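Side-chain contact in amidohydrolase (Staphylococcus aureus, PDB 3NUR), which probably hydrolyses carbon–nitrogen bonds other than peptide bonds, as a metal-binding amidohydrolase with a TIM-barrel fold: residues G239-Y244 and K283-I288. Numbering follows the deposited sequence.
Sequences GIFDRY and KNSFYI
Phe-241, on the short helix 240-243, reaches across to Ser-285 and Phe-286, where the chain of this TIM-barrel protein passes from helix 278-284 into the barrel strand 286-288. The contact is buried, and one phenyl ring touches Ser-285 along its CD1 side and Phe-286 at its CZ and CE2 end. With chi1 at -53°, CG of Phe-241 lies anti to its own carbonyl carbon, and the ring extends from the helix toward the start of the strand. Its CD1 side lies against the methylene of Ser-285, CD1 to CB being 3.6 Å. Phe-241 CD1 is also 3.9 Å from Ser-285 OG. The short serine side chain offers the ring a methylene without further bulk. Phe-241 CZ is 3.7 Å from Phe-286 CE2, and Phe-241 CE2 lies equally near that atom. The CB of Phe-286 does not point at the helix, yet the end of its ring comes nearer, and the two side chains cross at about a right angle. The ring centroids are 5.4 Å apart and the planes inclined at 53°, an oblique apolar contact. Val-236 of helix 223-237 and Met-249 of strand 249-251 each touch both rings, an apolar lining that suits groups with no polar atom to satisfy. Ile-240 CG2 lies over the centre of one face of Phe-241, 4.1 Å above its plane. The helix carrying Phe-241 follows directly on a Schellman motif at the end of helix 223-237, where Gly-239 takes the positive phi that glycine tolerates easily. Gly-239 is also the N-cap of the new helix, its carbonyl O accepting 3.0 Å hydrogen bonds from both Asp-242 N and Arg-243 N.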
ATOM      1  N   GLY A 239       2.267  10.358  16.588  1.00 11.81           N
ATOM      2  CA  GLY A 239       1.224   9.881  17.497  1.00 11.10           C
ATOM      3  C   GLY A 239      -0.133   9.548  16.908  1.00 13.83           C
ATOM      4  O   GLY A 239      -1.114   9.414  17.656  1.00 13.59           O
ATOM      5  N   ILE A 240      -0.198   9.338  15.578  1.00 10.28           N
ATOM      6  CA  ILE A 240      -1.445   8.993  14.875  1.00  9.38           C
ATOM      7  C   ILE A 240      -2.087   7.728  15.504  1.00 13.79           C
ATOM      8  O   ILE A 240      -3.304   7.684  15.700  1.00 14.15           O
ATOM      9  CB  ILE A 240      -1.166   8.807  13.346  1.00 12.42           C
ATOM     10  CG1 ILE A 240      -1.122  10.190  12.624  1.00 13.61           C
ATOM     11  CG2 ILE A 240      -2.190   7.841  12.676  1.00 14.32           C
ATOM     12  CD1 ILE A 240      -0.629  10.141  11.191  1.00 18.89           C
ATOM     13  N   PHE A 241      -1.260   6.733  15.839  1.00  9.20           N
ATOM     14  CA  PHE A 241      -1.756   5.483  16.398  1.00  9.74           C
ATOM     15  C   PHE A 241      -2.096   5.532  17.896  1.00 14.81           C
ATOM     16  O   PHE A 241      -2.670   4.581  18.412  1.00 14.06           O
ATOM     17  CB  PHE A 241      -0.858   4.305  16.018  1.00 11.89           C
ATOM     18  CG  PHE A 241      -0.622   4.215  14.529  1.00 13.67           C
ATOM     19  CD1 PHE A 241      -1.526   3.555  13.702  1.00 17.85           C
ATOM     20  CD2 PHE A 241       0.510   4.790  13.951  1.00 14.63           C
ATOM     21  CE1 PHE A 241      -1.304   3.479  12.321  1.00 18.75           C
ATOM     22  CE2 PHE A 241       0.719   4.731  12.573  1.00 17.93           C
ATOM     23  CZ  PHE A 241      -0.184   4.073  11.767  1.00 16.74           C
ATOM     24  N   ASP A 242      -1.788   6.651  18.564  1.00 12.08           N
ATOM     25  CA  ASP A 242      -2.203   6.897  19.943  1.00 11.31           C
ATOM     26  C   ASP A 242      -3.571   7.595  19.876  1.00 16.57           C
ATOM     27  O   ASP A 242      -4.461   7.235  20.642  1.00 17.44           O
ATOM     28  CB  ASP A 242      -1.174   7.751  20.690  1.00 11.68           C
ATOM     29  CG  ASP A 242       0.029   6.964  21.170  1.00 11.93           C
ATOM     30  OD1 ASP A 242       0.029   5.723  21.019  1.00 11.51           O
ATOM     31  OD2 ASP A 242       0.988   7.593  21.657  1.00 13.31           O
ATOM     32  N   ARG A 243      -3.750   8.540  18.912  1.00 12.22           N
ATOM     33  CA  ARG A 243      -5.015   9.236  18.672  1.00 12.42           C
ATOM     34  C   ARG A 243      -6.049   8.258  18.109  1.00 16.83           C
ATOM     35  O   ARG A 243      -7.221   8.306  18.514  1.00 17.11           O
ATOM     36  CB  ARG A 243      -4.827  10.405  17.676  1.00 12.91           C
ATOM     37  CG  ARG A 243      -4.217  11.636  18.309  1.00 22.85           C
ATOM     38  CD  ARG A 243      -4.282  12.891  17.437  1.00 27.83           C
ATOM     39  NE  ARG A 243      -3.518  12.798  16.183  1.00 28.78           N
ATOM     40  CZ  ARG A 243      -2.186  12.812  16.087  1.00 39.66           C
ATOM     41  NH1 ARG A 243      -1.433  12.835  17.179  1.00 22.34           N
ATOM     42  NH2 ARG A 243      -1.600  12.764  14.902  1.00 29.59           N
ATOM     43  N   TYR A 244      -5.619   7.379  17.164  1.00 12.63           N
ATOM     44  CA  TYR A 244      -6.486   6.406  16.463  1.00 11.56           C
ATOM     45  C   TYR A 244      -5.942   4.981  16.674  1.00 15.53           C
ATOM     46  O   TYR A 244      -5.347   4.399  15.760  1.00 14.90           O
ATOM     47  CB  TYR A 244      -6.619   6.801  14.964  1.00 12.57           C
ATOM     48  CG  TYR A 244      -6.964   8.264  14.808  1.00 13.96           C
ATOM     49  CD1 TYR A 244      -8.121   8.790  15.385  1.00 15.88           C
ATOM     50  CD2 TYR A 244      -6.081   9.144  14.195  1.00 14.09           C
ATOM     51  CE1 TYR A 244      -8.395  10.155  15.334  1.00 16.70           C
ATOM     52  CE2 TYR A 244      -6.363  10.503  14.106  1.00 15.64           C
ATOM     53  CZ  TYR A 244      -7.523  11.002  14.675  1.00 19.59           C
ATOM     54  OH  TYR A 244      -7.803  12.335  14.606  1.00 21.78           O
ATOM     55  N   LYS A 283       4.310  -3.715  15.027  1.00 12.45           N
ATOM     56  CA  LYS A 283       3.837  -5.060  15.318  1.00 11.80           C
ATOM     57  C   LYS A 283       2.316  -5.122  15.495  1.00 17.11           C
ATOM     58  O   LYS A 283       1.732  -6.191  15.323  1.00 16.34           O
ATOM     59  CB  LYS A 283       4.505  -5.578  16.580  1.00 14.46           C
ATOM     60  CG  LYS A 283       6.007  -5.782  16.457  1.00 16.77           C
ATOM     61  CD  LYS A 283       6.547  -6.127  17.838  1.00 19.59           C
ATOM     62  CE  LYS A 283       8.043  -6.024  17.912  1.00 33.09           C
ATOM     63  NZ  LYS A 283       8.547  -6.513  19.222  1.00 51.24           N
ATOM     64  N   ASN A 284       1.684  -4.003  15.910  1.00 11.97           N
ATOM     65  CA  ASN A 284       0.259  -4.006  16.236  1.00 10.93           C
ATOM     66  C   ASN A 284      -0.650  -3.176  15.341  1.00 14.89           C
ATOM     67  O   ASN A 284      -1.862  -3.413  15.327  1.00 13.90           O
ATOM     68  CB  ASN A 284       0.089  -3.640  17.718  1.00 15.09           C
ATOM     69  CG  ASN A 284       0.711  -4.701  18.609  1.00 38.83           C
ATOM     70  OD1 ASN A 284       1.880  -4.618  18.997  1.00 32.92           O
ATOM     71  ND2 ASN A 284      -0.004  -5.789  18.834  1.00 32.12           N
ATOM     72  N   SER A 285      -0.087  -2.215  14.603  1.00 12.00           N
ATOM     73  CA  SER A 285      -0.881  -1.306  13.754  1.00 11.79           C
ATOM     74  C   SER A 285      -0.486  -1.336  12.273  1.00 15.73           C
ATOM     75  O   SER A 285      -1.046  -0.581  11.477  1.00 15.14           O
ATOM     76  CB  SER A 285      -0.781   0.118  14.293  1.00 15.23           C
ATOM     77  OG  SER A 285      -1.228   0.183  15.635  1.00 19.42           O
ATOM     78  N   PHE A 286       0.489  -2.181  11.902  1.00  9.91           N
ATOM     79  CA  PHE A 286       0.896  -2.300  10.503  1.00  7.96           C
ATOM     80  C   PHE A 286       0.776  -3.722  10.027  1.00 11.67           C
ATOM     81  O   PHE A 286       0.906  -4.654  10.819  1.00 11.56           O
ATOM     82  CB  PHE A 286       2.373  -1.851  10.314  1.00  9.11           C
ATOM     83  CG  PHE A 286       2.548  -0.358  10.169  1.00  9.97           C
ATOM     84  CD1 PHE A 286       2.732   0.219   8.914  1.00 10.84           C
ATOM     85  CD2 PHE A 286       2.518   0.476  11.288  1.00 10.96           C
ATOM     86  CE1 PHE A 286       2.867   1.609   8.773  1.00 12.07           C
ATOM     87  CE2 PHE A 286       2.668   1.868  11.150  1.00 13.11           C
ATOM     88  CZ  PHE A 286       2.857   2.419   9.896  1.00 12.05           C
ATOM     89  N   TYR A 287       0.558  -3.887   8.707  1.00  7.97           N
ATOM     90  CA  TYR A 287       0.597  -5.180   8.024  1.00  7.75           C
ATOM     91  C   TYR A 287       1.685  -5.015   6.966  1.00 10.47           C
ATOM     92  O   TYR A 287       1.884  -3.917   6.446  1.00  9.59           O
ATOM     93  CB  TYR A 287      -0.725  -5.516   7.312  1.00  8.50           C
ATOM     94  CG  TYR A 287      -1.792  -5.970   8.276  1.00 10.79           C
ATOM     95  CD1 TYR A 287      -1.988  -7.324   8.544  1.00 12.94           C
ATOM     96  CD2 TYR A 287      -2.606  -5.048   8.925  1.00 12.18           C
ATOM     97  CE1 TYR A 287      -2.985  -7.746   9.421  1.00 15.80           C
ATOM     98  CE2 TYR A 287      -3.612  -5.459   9.796  1.00 13.60           C
ATOM     99  CZ  TYR A 287      -3.791  -6.810  10.049  1.00 18.67           C
ATOM    100  OH  TYR A 287      -4.790  -7.213  10.899  1.00 18.14           O
ATOM    101  N   ILE A 288       2.380  -6.085   6.654  1.00  7.44           N
ATOM    102  CA  ILE A 288       3.457  -6.000   5.662  1.00  7.06           C
ATOM    103  C   ILE A 288       3.146  -6.953   4.491  1.00  9.52           C
ATOM    104  O   ILE A 288       2.712  -8.082   4.724  1.00  9.60           O
ATOM    105  CB  ILE A 288       4.815  -6.328   6.349  1.00 10.89           C
ATOM    106  CG1 ILE A 288       5.270  -5.175   7.288  1.00 12.97           C
ATOM    107  CG2 ILE A 288       5.906  -6.692   5.316  1.00 10.87           C
ATOM    108  CD1 ILE A 288       6.446  -5.503   8.208  1.00 19.76           C
TER